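Side-chain contacts in yeast glycogen phosphorylase (Saccharomyces cerevisiae, PDB 1YGP), which belongs to the carbohydrate phosphorylase family, built on the GT-B fold, and carries a bound pyridoxal-5'-phosphate: residues T87-K90 against F91-D95; F173-S176 against M177-G181; S350-P353 against W354-P358; W393-V396 against T397-A401; E866-D870 against T871-V875. All blocks are in the same frame, centred on the assembly; numbering follows the deposited sequence.

In the fold
Each of the five contacts is local, at a helix end or in a turn; none closes a long loop, nests or crosses. Contact 1 ends helix 65-94 and contact 2 ends helix 165-179. Contact 3 leads from helix 322-350 towards strand 361-366, contact 4 ends helix 389-399 at strand 400-404, and contact 5 ends helix 861-873. The ties are made in space: Asp95 of contact 1 forms a salt bridge with Arg352 of contact 3, Phe357 packs on Ile395 and Thr399 of contact 4, Ala401 meets Ile872 of contact 5, and Tyr868 returns to Phe173 of contact 2. Helix 861-873 thus lies against helix 165-179 and strands 98-102, 361-366 and 478-483 of the large mixed sheet.

Contact 1. Residues T87-K90 against F91-D95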
loop_
_atom_site.group_PDB
_atom_site.type_symbol
_atom_site.label_atom_id
_atom_site.label_comp_id
_atom_site.label_asym_id
_atom_site.label_seq_id
_atom_site.Cartn_x
_atom_site.Cartn_y
_atom_site.Cartn_z
ATOM N N THR A 87 16.521 -20.906 10.229
ATOM C CA THR A 87 15.672 -22.086 10.095
ATOM C C THR A 87 15.577 -22.513 8.650
ATOM O O THR A 87 15.813 -23.675 8.327
ATOM C CB THR A 87 14.260 -21.789 10.655
ATOM O OG1 THR A 87 14.381 -21.446 12.035
ATOM C CG2 THR A 87 13.362 -22.974 10.576
ATOM N N GLN A 88 15.302 -21.566 7.762
ATOM C CA GLN A 88 15.232 -21.833 6.338
ATOM C C GLN A 88 16.563 -22.366 5.805
ATOM O O GLN A 88 16.619 -23.249 4.949
ATOM C CB GLN A 88 14.802 -20.519 5.688
ATOM C CG GLN A 88 13.286 -20.398 5.441
ATOM C CD GLN A 88 12.385 -20.913 6.551
ATOM O OE1 GLN A 88 11.586 -21.833 6.384
ATOM N NE2 GLN A 88 12.466 -20.366 7.742
ATOM N N GLN A 89 17.680 -21.913 6.346
ATOM C CA GLN A 89 18.967 -22.392 5.902
ATOM C C GLN A 89 19.147 -23.766 6.482
ATOM O O GLN A 89 19.642 -24.610 5.740
ATOM C CB GLN A 89 20.075 -21.511 6.395
ATOM C CG GLN A 89 21.459 -21.928 5.999
ATOM C CD GLN A 89 21.667 -22.017 4.501
ATOM O OE1 GLN A 89 21.809 -21.020 3.801
ATOM N NE2 GLN A 89 21.725 -23.215 3.964
ATOM N N LYS A 90 18.751 -24.071 7.727
ATOM C CA LYS A 90 18.907 -25.410 8.292
ATOM C C LYS A 90 18.196 -26.400 7.379
ATOM O O LYS A 90 18.823 -27.326 6.875
ATOM C CB LYS A 90 18.319 -25.452 9.702
ATOM C CG LYS A 90 18.111 -26.844 10.304
ATOM C CD LYS A 90 17.816 -26.751 11.795
ATOM C CE LYS A 90 16.561 -25.917 12.048
ATOM N NZ LYS A 90 16.397 -25.562 13.453
ATOM N N PHE A 91 16.935 -26.170 7.034
ATOM C CA PHE A 91 16.194 -27.076 6.182
ATOM C C PHE A 91 16.865 -27.200 4.825
ATOM O O PHE A 91 17.025 -28.336 4.384
ATOM C CB PHE A 91 14.772 -26.570 6.056
ATOM C CG PHE A 91 14.052 -26.456 7.407
ATOM C CD1 PHE A 91 14.453 -27.188 8.531
ATOM C CD2 PHE A 91 12.938 -25.621 7.513
ATOM C CE1 PHE A 91 13.746 -27.079 9.724
ATOM C CE2 PHE A 91 12.239 -25.527 8.718
ATOM C CZ PHE A 91 12.640 -26.252 9.823
ATOM N N THR A 92 17.358 -26.131 4.189
ATOM C CA THR A 92 18.106 -26.237 2.945
ATOM C C THR A 92 19.347 -27.122 3.119
ATOM O O THR A 92 19.579 -28.063 2.352
ATOM C CB THR A 92 18.502 -24.827 2.488
ATOM O OG1 THR A 92 17.299 -24.093 2.315
ATOM C CG2 THR A 92 19.244 -24.822 1.157
ATOM N N THR A 93 20.130 -26.887 4.159
ATOM C CA THR A 93 21.312 -27.668 4.437
ATOM C C THR A 93 20.968 -29.097 4.803
ATOM O O THR A 93 21.737 -29.992 4.459
ATOM C CB THR A 93 22.069 -26.951 5.566
ATOM O OG1 THR A 93 22.688 -25.831 4.930
ATOM C CG2 THR A 93 23.061 -27.812 6.315
ATOM N N ARG A 94 19.845 -29.360 5.470
ATOM C CA ARG A 94 19.555 -30.705 5.909
ATOM C C ARG A 94 18.575 -31.454 5.034
ATOM O O ARG A 94 18.340 -32.635 5.254
ATOM C CB ARG A 94 19.017 -30.703 7.335
ATOM C CG ARG A 94 20.020 -30.276 8.403
ATOM C CD ARG A 94 19.479 -30.742 9.756
ATOM N NE ARG A 94 20.138 -30.131 10.910
ATOM C CZ ARG A 94 19.653 -30.261 12.160
ATOM N NH1 ARG A 94 18.543 -30.967 12.421
ATOM N NH2 ARG A 94 20.259 -29.635 13.169
ATOM N N ASP A 95 17.991 -30.823 4.035
ATOM C CA ASP A 95 16.996 -31.411 3.145
ATOM C C ASP A 95 15.995 -32.451 3.684
ATOM O O ASP A 95 15.923 -33.580 3.178
ATOM C CB ASP A 95 17.735 -31.998 1.980
ATOM C CG ASP A 95 17.030 -31.677 0.681
ATOM O OD1 ASP A 95 15.864 -32.027 0.500
ATOM O OD2 ASP A 95 17.689 -31.093 -0.173
#
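The last turns of helix 65-94 bring Phe91 against Thr87, Thr93 against Gln89 and Arg94 against Lys90. The methyl CG2 of Thr87, set anti to the backbone N, lies alongside the aromatic ring, 3.4 Å from Phe91 CE2, while the carbonyl oxygen of Thr87 sits over one ring face, offset toward the rim. In the next step round the helix, Gln88 O accepts two bonds, from Thr92 OG1 at 2.8 Å and from Thr92 N, which approach from opposite faces of the carbonyl plane. Such side-chain-to-carbonyl bonding by threonine is common in helices, and here it leaves the Gln88 carbonyl gripped by two donors of one residue. Gln89 bends at chi2 (58°) to bring NE2 within 3.0 Å of Thr93 OG1; that bond is tilted out of the amide plane, and NE2 also donates to Phe10 O. One residue on, Lys90 CD lies 3.9 Å above the plane of the Arg94 guanidinium, over its centre.

Contact 2. Residues F173-S176 against M177-G181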
loop_
_atom_site.group_PDB
_atom_site.type_symbol
_atom_site.label_atom_id
_atom_site.label_comp_id
_atom_site.label_asym_id
_atom_site.label_seq_id
_atom_site.Cartn_x
_atom_site.Cartn_y
_atom_site.Cartn_z
ATOM N N PHE A 173 -2.720 -25.029 13.539
ATOM C CA PHE A 173 -1.774 -25.981 12.991
ATOM C C PHE A 173 -0.420 -25.357 12.692
ATOM O O PHE A 173 0.599 -25.827 13.200
ATOM C CB PHE A 173 -2.338 -26.569 11.735
ATOM C CG PHE A 173 -3.302 -27.710 11.972
ATOM C CD1 PHE A 173 -3.959 -27.881 13.194
ATOM C CD2 PHE A 173 -3.535 -28.592 10.921
ATOM C CE1 PHE A 173 -4.854 -28.930 13.369
ATOM C CE2 PHE A 173 -4.431 -29.635 11.108
ATOM C CZ PHE A 173 -5.088 -29.804 12.326
ATOM N N VAL A 174 -0.399 -24.267 11.938
ATOM C CA VAL A 174 0.819 -23.542 11.634
ATOM C C VAL A 174 1.624 -23.274 12.917
ATOM O O VAL A 174 2.832 -23.560 12.989
ATOM C CB VAL A 174 0.359 -22.264 10.856
ATOM C CG1 VAL A 174 1.401 -21.184 10.847
ATOM C CG2 VAL A 174 0.145 -22.652 9.401
ATOM N N ASP A 175 0.952 -22.879 13.991
ATOM C CA ASP A 175 1.640 -22.665 15.258
ATOM C C ASP A 175 2.272 -23.967 15.791
ATOM O O ASP A 175 3.470 -24.024 16.138
ATOM C CB ASP A 175 0.606 -22.100 16.189
ATOM C CG ASP A 175 0.999 -22.010 17.640
ATOM O OD1 ASP A 175 0.957 -23.046 18.299
ATOM O OD2 ASP A 175 1.316 -20.919 18.115
ATOM N N SER A 176 1.495 -25.055 15.830
ATOM C CA SER A 176 2.000 -26.310 16.376
ATOM C C SER A 176 3.125 -26.917 15.536
ATOM O O SER A 176 4.095 -27.461 16.089
ATOM C CB SER A 176 0.866 -27.310 16.499
ATOM O OG SER A 176 -0.179 -26.726 17.267
ATOM N N MET A 177 3.076 -26.774 14.215
ATOM C CA MET A 177 4.130 -27.284 13.378
ATOM C C MET A 177 5.409 -26.536 13.732
ATOM O O MET A 177 6.433 -27.186 13.975
ATOM C CB MET A 177 3.785 -27.084 11.902
ATOM C CG MET A 177 2.931 -28.219 11.328
ATOM S SD MET A 177 2.421 -27.874 9.624
ATOM C CE MET A 177 0.763 -27.328 9.823
ATOM N N ALA A 178 5.334 -25.205 13.911
ATOM C CA ALA A 178 6.506 -24.413 14.259
ATOM C C ALA A 178 7.038 -24.761 15.622
ATOM O O ALA A 178 8.253 -24.814 15.797
ATOM C CB ALA A 178 6.204 -22.924 14.276
ATOM N N THR A 179 6.171 -25.033 16.602
ATOM C CA THR A 179 6.649 -25.413 17.936
ATOM C C THR A 179 7.361 -26.749 17.853
ATOM O O THR A 179 8.422 -26.944 18.437
ATOM C CB THR A 179 5.475 -25.517 18.929
ATOM O OG1 THR A 179 4.952 -24.210 19.008
ATOM C CG2 THR A 179 5.837 -25.910 20.326
ATOM N N GLU A 180 6.801 -27.662 17.063
ATOM C CA GLU A 180 7.359 -28.991 16.931
ATOM C C GLU A 180 8.563 -29.107 16.002
ATOM O O GLU A 180 9.078 -30.210 15.806
ATOM C CB GLU A 180 6.228 -29.920 16.487
ATOM C CG GLU A 180 5.467 -30.293 17.742
ATOM C CD GLU A 180 4.317 -31.281 17.621
ATOM O OE1 GLU A 180 4.205 -31.971 16.609
ATOM O OE2 GLU A 180 3.528 -31.369 18.560
ATOM N N GLY A 181 9.060 -28.015 15.422
ATOM C CA GLY A 181 10.171 -28.074 14.483
ATOM C C GLY A 181 9.861 -28.971 13.285
ATOM O O GLY A 181 10.750 -29.658 12.786
#
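Met177 reaches back one turn to Phe173, and its side chain can be traced atom by atom. CB lies 3.7 Å from Phe173 O, the oxygen that also accepts the backbone bond from Met177 N. CG stays beside the same carbonyl, 3.8 Å from Phe173 O. The chain then runs on extended at chi2, and a turn about the CG-SD bond (chi3 -101°) swings the terminal methyl back toward the helix, where Met177 CE touches Phe173 CB at 3.7 Å and lies equally near the Phe173 carbonyl. The methyl at the end of the chain, rather than the sulfur, therefore makes the touch, against the base of the phenylalanine.

A second i to i+4 pair is polar. Thr179 OG1 bonds to Asp175 O at 3.2 Å, standing above the carbonyl plane by 44°, and the Thr179 amide grips that oxygen a second time. The hydroxyl also bonds to Phe269 N, while the Asp175 carboxylate turns away to a salt bridge with Arg519. One residue further on, Glu180 CB rests 3.3 Å from Ser176 O, which receives the Glu180 amide at 2.9 Å; the Ser176 hydroxyl is engaged by Ser861. After Glu180 the chain leaves the helix at Gly181, whose positive phi and bonds back into the last turn make this end of helix 165-179 a Schellman motif.

Contact 3. Residues S350-P353 against W354-P358; sequences SKRP and WTEFP
Arg352 and Glu356 face each other across the turn, their side chains crossing at about a right angle. Glu356 OE1 lies at the edge of the guanidinium, near its plane, 3.3 Å from Arg352 NE, but the N-H is poorly aimed (129°), so the salt bridge has only a weak hydrogen bond within it. The two flat groups are turned 42° apart. A stronger tie for the arginine lies outside the turn, where its NH1 forms a salt bridge with Asp95. The same carboxylate oxygen, OE1 of Glu356, also rests 3.4 Å from CD of Pro353, whose ring runs alongside the glutamate and points the same way.

The backbone that carries these groups runs into a short 3-10 turn, 354-356, which leads into helix 357-360 and then strand 361-366 of the large mixed sheet. Its first bond is Glu356 N to Pro353 O, 2.9 Å long and nearly straight at 167°, though the donor stands well above the carbonyl plane.

The two sides of the turn differ sharply. Pro353 and Thr355 are exposed, and their side chains approach each other loosely, Pro353 CB to Thr355 OG1 at 3.7 Å. Inward, the buried ring of Phe357 meets Phe347 edge-to-face and packs on Ile343 and Leu344, while the indole of Trp354 lies against Phe347, Lys348 and Leu381.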
loop_
_atom_site.group_PDB
_atom_site.type_symbol
_atom_site.label_atom_id
_atom_site.label_comp_id
_atom_site.label_asym_id
_atom_site.label_seq_id
_atom_site.Cartn_x
_atom_site.Cartn_y
_atom_site.Cartn_z
ATOM N N SER A 350 17.469 -29.230 -5.070
ATOM C CA SER A 350 18.003 -30.461 -4.507
ATOM C C SER A 350 18.776 -31.249 -5.553
ATOM O O SER A 350 19.689 -32.009 -5.255
ATOM C CB SER A 350 16.885 -31.350 -3.993
ATOM N N LYS A 351 18.419 -31.041 -6.811
ATOM C CA LYS A 351 18.965 -31.757 -7.957
ATOM C C LYS A 351 18.665 -33.264 -7.827
ATOM O O LYS A 351 19.248 -34.145 -8.479
ATOM C CB LYS A 351 20.500 -31.466 -8.067
ATOM N N ARG A 352 17.625 -33.558 -7.033
ATOM C CA ARG A 352 17.191 -34.925 -6.796
ATOM C C ARG A 352 16.303 -35.366 -7.951
ATOM O O ARG A 352 15.649 -34.533 -8.593
ATOM C CB ARG A 352 16.392 -35.032 -5.518
ATOM C CG ARG A 352 17.219 -34.935 -4.261
ATOM C CD ARG A 352 16.243 -35.183 -3.131
ATOM N NE ARG A 352 16.809 -36.031 -2.094
ATOM C CZ ARG A 352 17.241 -35.520 -0.945
ATOM N NH1 ARG A 352 17.181 -34.227 -0.692
ATOM N NH2 ARG A 352 17.714 -36.316 -0.003
ATOM N N PRO A 353 16.256 -36.654 -8.279
ATOM C CA PRO A 353 15.443 -37.188 -9.351
ATOM C C PRO A 353 13.961 -37.012 -9.067
ATOM O O PRO A 353 13.564 -37.223 -7.922
ATOM C CB PRO A 353 15.841 -38.629 -9.423
ATOM C CG PRO A 353 17.207 -38.650 -8.818
ATOM C CD PRO A 353 17.035 -37.708 -7.661
ATOM N N TRP A 354 13.104 -36.724 -10.053
ATOM C CA TRP A 354 11.665 -36.656 -9.845
ATOM C C TRP A 354 11.089 -37.842 -9.116
ATOM O O TRP A 354 10.158 -37.661 -8.338
ATOM C CB TRP A 354 10.907 -36.533 -11.158
ATOM C CG TRP A 354 11.011 -35.114 -11.676
ATOM C CD1 TRP A 354 11.698 -34.849 -12.823
ATOM C CD2 TRP A 354 10.537 -33.978 -11.059
ATOM N NE1 TRP A 354 11.681 -33.547 -12.935
ATOM C CE2 TRP A 354 11.012 -32.990 -11.919
ATOM C CE3 TRP A 354 9.803 -33.624 -9.930
ATOM C CZ2 TRP A 354 10.772 -31.645 -11.672
ATOM C CZ3 TRP A 354 9.560 -32.278 -9.681
ATOM C CH2 TRP A 354 10.040 -31.296 -10.542
ATOM N N THR A 355 11.642 -39.045 -9.260
ATOM C CA THR A 355 11.118 -40.203 -8.555
ATOM C C THR A 355 11.225 -40.109 -7.045
ATOM O O THR A 355 10.573 -40.884 -6.355
ATOM C CB THR A 355 11.833 -41.465 -9.064
ATOM O OG1 THR A 355 13.192 -41.150 -9.396
ATOM C CG2 THR A 355 11.100 -42.003 -10.294
ATOM N N GLU A 356 12.006 -39.164 -6.510
ATOM C CA GLU A 356 12.083 -38.968 -5.077
ATOM C C GLU A 356 11.173 -37.871 -4.546
ATOM O O GLU A 356 11.089 -37.678 -3.323
ATOM C CB GLU A 356 13.465 -38.617 -4.652
ATOM C CG GLU A 356 14.464 -39.657 -5.054
ATOM C CD GLU A 356 15.770 -39.456 -4.326
ATOM O OE1 GLU A 356 16.320 -38.353 -4.358
ATOM O OE2 GLU A 356 16.228 -40.421 -3.724
ATOM N N PHE A 357 10.447 -37.157 -5.421
ATOM C CA PHE A 357 9.512 -36.122 -5.006
ATOM C C PHE A 357 8.612 -36.624 -3.882
ATOM O O PHE A 357 8.708 -35.980 -2.831
ATOM C CB PHE A 357 8.640 -35.646 -6.191
ATOM C CG PHE A 357 8.027 -34.271 -5.973
ATOM C CD1 PHE A 357 8.846 -33.131 -5.990
ATOM C CD2 PHE A 357 6.656 -34.135 -5.761
ATOM C CE1 PHE A 357 8.297 -31.857 -5.800
ATOM C CE2 PHE A 357 6.123 -32.854 -5.573
ATOM C CZ PHE A 357 6.932 -31.717 -5.593
ATOM N N PRO A 358 7.865 -37.752 -3.900
ATOM C CA PRO A 358 7.042 -38.197 -2.779
ATOM C C PRO A 358 7.842 -38.400 -1.505
ATOM O O PRO A 358 7.337 -38.246 -0.400
ATOM C CB PRO A 358 6.414 -39.460 -3.248
ATOM C CG PRO A 358 6.394 -39.293 -4.732
ATOM C CD PRO A 358 7.786 -38.746 -4.961
#

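Contact 4. Residues W393-V396 against T397-A401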
loop_
_atom_site.group_PDB
_atom_site.type_symbol
_atom_site.label_atom_id
_atom_site.label_comp_id
_atom_site.label_asym_id
_atom_site.label_seq_id
_atom_site.Cartn_x
_atom_site.Cartn_y
_atom_site.Cartn_z
ATOM N N TRP A 393 1.741 -39.508 -12.718
ATOM C CA TRP A 393 0.569 -39.764 -11.906
ATOM C C TRP A 393 0.878 -40.544 -10.624
ATOM O O TRP A 393 0.262 -40.325 -9.575
ATOM C CB TRP A 393 -0.485 -40.515 -12.733
ATOM C CG TRP A 393 -1.771 -40.564 -11.928
ATOM C CD1 TRP A 393 -2.280 -41.755 -11.494
ATOM C CD2 TRP A 393 -2.493 -39.475 -11.498
ATOM N NE1 TRP A 393 -3.322 -41.429 -10.777
ATOM C CE2 TRP A 393 -3.493 -40.099 -10.751
ATOM C CE3 TRP A 393 -2.465 -38.085 -11.614
ATOM C CZ2 TRP A 393 -4.476 -39.356 -10.110
ATOM C CZ3 TRP A 393 -3.449 -37.334 -10.971
ATOM C CH2 TRP A 393 -4.445 -37.967 -10.224
ATOM N N ASP A 394 1.840 -41.442 -10.660
ATOM C CA ASP A 394 2.231 -42.139 -9.460
ATOM C C ASP A 394 2.830 -41.178 -8.448
ATOM O O ASP A 394 2.580 -41.325 -7.247
ATOM C CB ASP A 394 3.240 -43.201 -9.804
ATOM C CG ASP A 394 2.623 -44.571 -9.664
ATOM O OD1 ASP A 394 1.846 -44.968 -10.546
ATOM O OD2 ASP A 394 2.928 -45.216 -8.657
ATOM N N ILE A 395 3.588 -40.176 -8.911
ATOM C CA ILE A 395 4.181 -39.191 -8.022
ATOM C C ILE A 395 3.061 -38.336 -7.396
ATOM O O ILE A 395 2.977 -38.222 -6.166
ATOM C CB ILE A 395 5.206 -38.351 -8.842
ATOM C CG1 ILE A 395 6.352 -39.268 -9.302
ATOM C CG2 ILE A 395 5.774 -37.224 -7.998
ATOM C CD1 ILE A 395 7.435 -38.678 -10.232
ATOM N N VAL A 396 2.138 -37.808 -8.202
ATOM C CA VAL A 396 1.023 -37.018 -7.723
ATOM C C VAL A 396 0.316 -37.743 -6.576
ATOM O O VAL A 396 0.244 -37.250 -5.452
ATOM C CB VAL A 396 0.065 -36.761 -8.918
ATOM C CG1 VAL A 396 -1.238 -36.140 -8.457
ATOM C CG2 VAL A 396 0.686 -35.755 -9.871
ATOM N N THR A 397 -0.045 -38.988 -6.834
ATOM C CA THR A 397 -0.771 -39.841 -5.917
ATOM C C THR A 397 -0.096 -39.971 -4.566
ATOM O O THR A 397 -0.685 -39.804 -3.498
ATOM C CB THR A 397 -0.893 -41.135 -6.690
ATOM O OG1 THR A 397 -1.874 -40.849 -7.684
ATOM C CG2 THR A 397 -1.215 -42.348 -5.842
ATOM N N LYS A 398 1.193 -40.234 -4.591
ATOM C CA LYS A 398 1.922 -40.359 -3.363
ATOM C C LYS A 398 2.227 -39.020 -2.706
ATOM O O LYS A 398 2.567 -39.029 -1.529
ATOM C CB LYS A 398 3.182 -41.126 -3.660
ATOM C CG LYS A 398 2.873 -42.595 -3.722
ATOM C CD LYS A 398 4.193 -43.321 -3.915
ATOM C CE LYS A 398 4.508 -43.736 -5.355
ATOM N NZ LYS A 398 3.764 -44.935 -5.706
ATOM N N THR A 399 2.050 -37.872 -3.361
ATOM C CA THR A 399 2.354 -36.574 -2.776
ATOM C C THR A 399 1.174 -35.993 -2.008
ATOM O O THR A 399 1.370 -35.316 -1.006
ATOM C CB THR A 399 2.786 -35.590 -3.898
ATOM O OG1 THR A 399 3.912 -36.142 -4.580
ATOM C CG2 THR A 399 3.169 -34.224 -3.339
ATOM N N PHE A 400 -0.074 -36.211 -2.384
ATOM C CA PHE A 400 -1.197 -35.555 -1.722
ATOM C C PHE A 400 -1.964 -36.325 -0.661
ATOM O O PHE A 400 -1.975 -37.569 -0.606
ATOM C CB PHE A 400 -2.191 -35.102 -2.774
ATOM C CG PHE A 400 -1.565 -34.086 -3.715
ATOM C CD1 PHE A 400 -1.445 -32.757 -3.311
ATOM C CD2 PHE A 400 -1.072 -34.493 -4.962
ATOM C CE1 PHE A 400 -0.827 -31.844 -4.156
ATOM C CE2 PHE A 400 -0.455 -33.568 -5.795
ATOM C CZ PHE A 400 -0.331 -32.248 -5.395
ATOM N N ALA A 401 -2.596 -35.564 0.227
ATOM C CA ALA A 401 -3.541 -36.093 1.186
ATOM C C ALA A 401 -4.612 -35.017 1.353
ATOM O O ALA A 401 -4.322 -33.813 1.323
ATOM C CB ALA A 401 -2.886 -36.341 2.526
#
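Thr397 touches Trp393 in two ways at once. Its OG1 donates to Trp393 O at 2.9 Å, while the Thr397 amide reaches that oxygen from the opposite face of the carbonyl plane. The hydroxyl oxygen also sits over one face of the indole, 3.4 Å above the plane and offset toward the rim. Trp393 CG stands anti to the backbone N (chi1 -171°), which lays the ring beside the helix where the threonine crosses it at about a right angle.

Next to this pair, Asp394 and Lys398 run side by side on the exposed face, and Lys398 NZ meets Asp394 OD2 on its anti side at 3.1 Å. The lysine is bent at chi3 and chi4, which curls its amine back to the carboxylate. Helix 389-399 here runs straight into strand 400-404, closing a beta-alpha-beta connection from the parallel neighbour 361-366 by way of helix 372-384.

At the junction, Thr399 OG1 bonds to Ile395 O at 2.8 Å, and Val396 O takes the amides of both Thr399 and Phe400. The Phe400 ring then leans on Val396, CE2 lying 3.8 Å from CG1 of the valine. Further out, Ile374 touches both of these side chains, Phe357 packs on Ile395 and Thr399, and Trp389 meets the ring of Trp393.

Contact 5. Residues E866-D870 against T871-V875; sequences EEYSD and TIWNV
Trp873 turns one face to the CB of Tyr868, and around this pair the carbonyls of Glu867, Tyr868 and Ser869 find their donors. CB of Tyr868 stands over the six-membered ring of Trp873, 3.8 Å from its centroid, in a CH-pi contact; the two aromatic rings are nearly parallel but so displaced that they barely overlap. Their polar tips are satisfied by other residues, Trp873 NE1 by Gln364 and Tyr868 OH by Asn482 and Thr403.

Glu867 O accepts both Thr871 N, at 2.9 Å, and Thr871 OG1, which chi1 of 62° places between the backbone N and the carbonyl carbon. Tyr868 O is likewise shared: Ile872 N comes to it at 3.0 Å and Trp873 N at 3.1 Å, from opposite faces of the carbonyl plane. Ser869 O takes Val875 N at 3.2 Å and, weakly, Asn874 N, whereas Ser869 OG bonds to Ile865 O. The i to i+5 bond from Trp873 N marks the wider pi-type turn that ends helix 861-873.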
loop_
_atom_site.group_PDB
_atom_site.type_symbol
_atom_site.label_atom_id
_atom_site.label_comp_id
_atom_site.label_asym_id
_atom_site.label_seq_id
_atom_site.Cartn_x
_atom_site.Cartn_y
_atom_site.Cartn_z
ATOM N N GLU A 866 1.063 -34.179 15.807
ATOM C CA GLU A 866 1.798 -35.420 16.007
ATOM C C GLU A 866 1.176 -36.523 15.146
ATOM O O GLU A 866 1.855 -37.194 14.366
ATOM C CB GLU A 866 1.748 -35.830 17.471
ATOM C CG GLU A 866 2.615 -34.950 18.377
ATOM C CD GLU A 866 2.428 -35.077 19.900
ATOM O OE1 GLU A 866 1.968 -36.106 20.408
ATOM O OE2 GLU A 866 2.757 -34.112 20.593
ATOM N N GLU A 867 -0.148 -36.619 15.161
ATOM C CA GLU A 867 -0.848 -37.671 14.458
ATOM C C GLU A 867 -0.663 -37.538 12.971
ATOM O O GLU A 867 -0.368 -38.524 12.284
ATOM C CB GLU A 867 -2.344 -37.653 14.741
ATOM C CG GLU A 867 -2.692 -37.770 16.220
ATOM C CD GLU A 867 -4.028 -38.434 16.460
ATOM O OE1 GLU A 867 -5.085 -37.874 16.156
ATOM O OE2 GLU A 867 -4.004 -39.549 16.960
ATOM N N TYR A 868 -0.787 -36.315 12.458
ATOM C CA TYR A 868 -0.650 -36.083 11.034
ATOM C C TYR A 868 0.750 -36.431 10.601
ATOM O O TYR A 868 0.909 -37.201 9.647
ATOM C CB TYR A 868 -0.921 -34.635 10.693
ATOM C CG TYR A 868 -2.362 -34.252 10.394
ATOM C CD1 TYR A 868 -2.878 -34.453 9.117
ATOM C CD2 TYR A 868 -3.128 -33.612 11.360
ATOM C CE1 TYR A 868 -4.151 -34.003 8.798
ATOM C CE2 TYR A 868 -4.404 -33.161 11.039
ATOM C CZ TYR A 868 -4.917 -33.349 9.760
ATOM O OH TYR A 868 -6.180 -32.856 9.442
ATOM N N SER A 869 1.750 -35.953 11.343
ATOM C CA SER A 869 3.130 -36.226 11.009
ATOM C C SER A 869 3.397 -37.714 10.986
ATOM O O SER A 869 4.008 -38.200 10.026
ATOM C CB SER A 869 4.080 -35.591 12.005
ATOM O OG SER A 869 3.919 -34.178 12.018
ATOM N N ASP A 870 2.875 -38.485 11.930
ATOM C CA ASP A 870 3.186 -39.890 11.947
ATOM C C ASP A 870 2.354 -40.790 11.061
ATOM O O ASP A 870 2.903 -41.794 10.595
ATOM C CB ASP A 870 3.114 -40.367 13.379
ATOM C CG ASP A 870 4.155 -39.679 14.261
ATOM O OD1 ASP A 870 5.249 -39.356 13.765
ATOM O OD2 ASP A 870 3.859 -39.470 15.446
ATOM N N THR A 871 1.084 -40.528 10.758
ATOM C CA THR A 871 0.366 -41.485 9.935
ATOM C C THR A 871 0.317 -41.105 8.464
ATOM O O THR A 871 0.363 -41.945 7.560
ATOM C CB THR A 871 -1.069 -41.669 10.481
ATOM O OG1 THR A 871 -1.759 -40.434 10.403
ATOM C CG2 THR A 871 -1.046 -42.122 11.928
ATOM N N ILE A 872 0.258 -39.801 8.216
ATOM C CA ILE A 872 0.048 -39.320 6.870
ATOM C C ILE A 872 1.309 -38.798 6.222
ATOM O O ILE A 872 1.694 -39.279 5.159
ATOM C CB ILE A 872 -1.074 -38.233 6.938
ATOM C CG1 ILE A 872 -2.373 -38.886 7.501
ATOM C CG2 ILE A 872 -1.309 -37.630 5.553
ATOM C CD1 ILE A 872 -3.598 -38.009 7.809
ATOM N N TRP A 873 1.950 -37.805 6.826
ATOM C CA TRP A 873 3.066 -37.164 6.165
ATOM C C TRP A 873 4.382 -37.922 6.226
ATOM O O TRP A 873 5.261 -37.737 5.387
ATOM C CB TRP A 873 3.276 -35.763 6.750
ATOM C CG TRP A 873 2.108 -34.793 6.575
ATOM C CD1 TRP A 873 1.205 -34.884 5.534
ATOM C CD2 TRP A 873 1.786 -33.792 7.460
ATOM N NE1 TRP A 873 0.309 -33.963 5.775
ATOM C CE2 TRP A 873 0.601 -33.290 6.897
ATOM C CE3 TRP A 873 2.316 -33.251 8.636
ATOM C CZ2 TRP A 873 -0.082 -32.244 7.505
ATOM C CZ3 TRP A 873 1.632 -32.203 9.236
ATOM C CH2 TRP A 873 0.446 -31.706 8.681
ATOM N N ASN A 874 4.525 -38.731 7.280
ATOM C CA ASN A 874 5.726 -39.494 7.594
ATOM C C ASN A 874 6.882 -38.519 7.585
ATOM O O ASN A 874 7.884 -38.621 6.883
ATOM C CB ASN A 874 5.927 -40.619 6.577
ATOM C CG ASN A 874 4.702 -41.527 6.554
ATOM O OD1 ASN A 874 4.015 -41.663 5.542
ATOM N ND2 ASN A 874 4.308 -42.165 7.651
ATOM N N VAL A 875 6.693 -37.547 8.465
ATOM C CA VAL A 875 7.601 -36.431 8.579
ATOM C C VAL A 875 8.201 -36.442 9.990
ATOM O O VAL A 875 7.527 -36.811 10.954
ATOM C CB VAL A 875 6.693 -35.222 8.185
ATOM C CG1 VAL A 875 6.578 -34.196 9.276
ATOM C CG2 VAL A 875 7.271 -34.606 6.927
#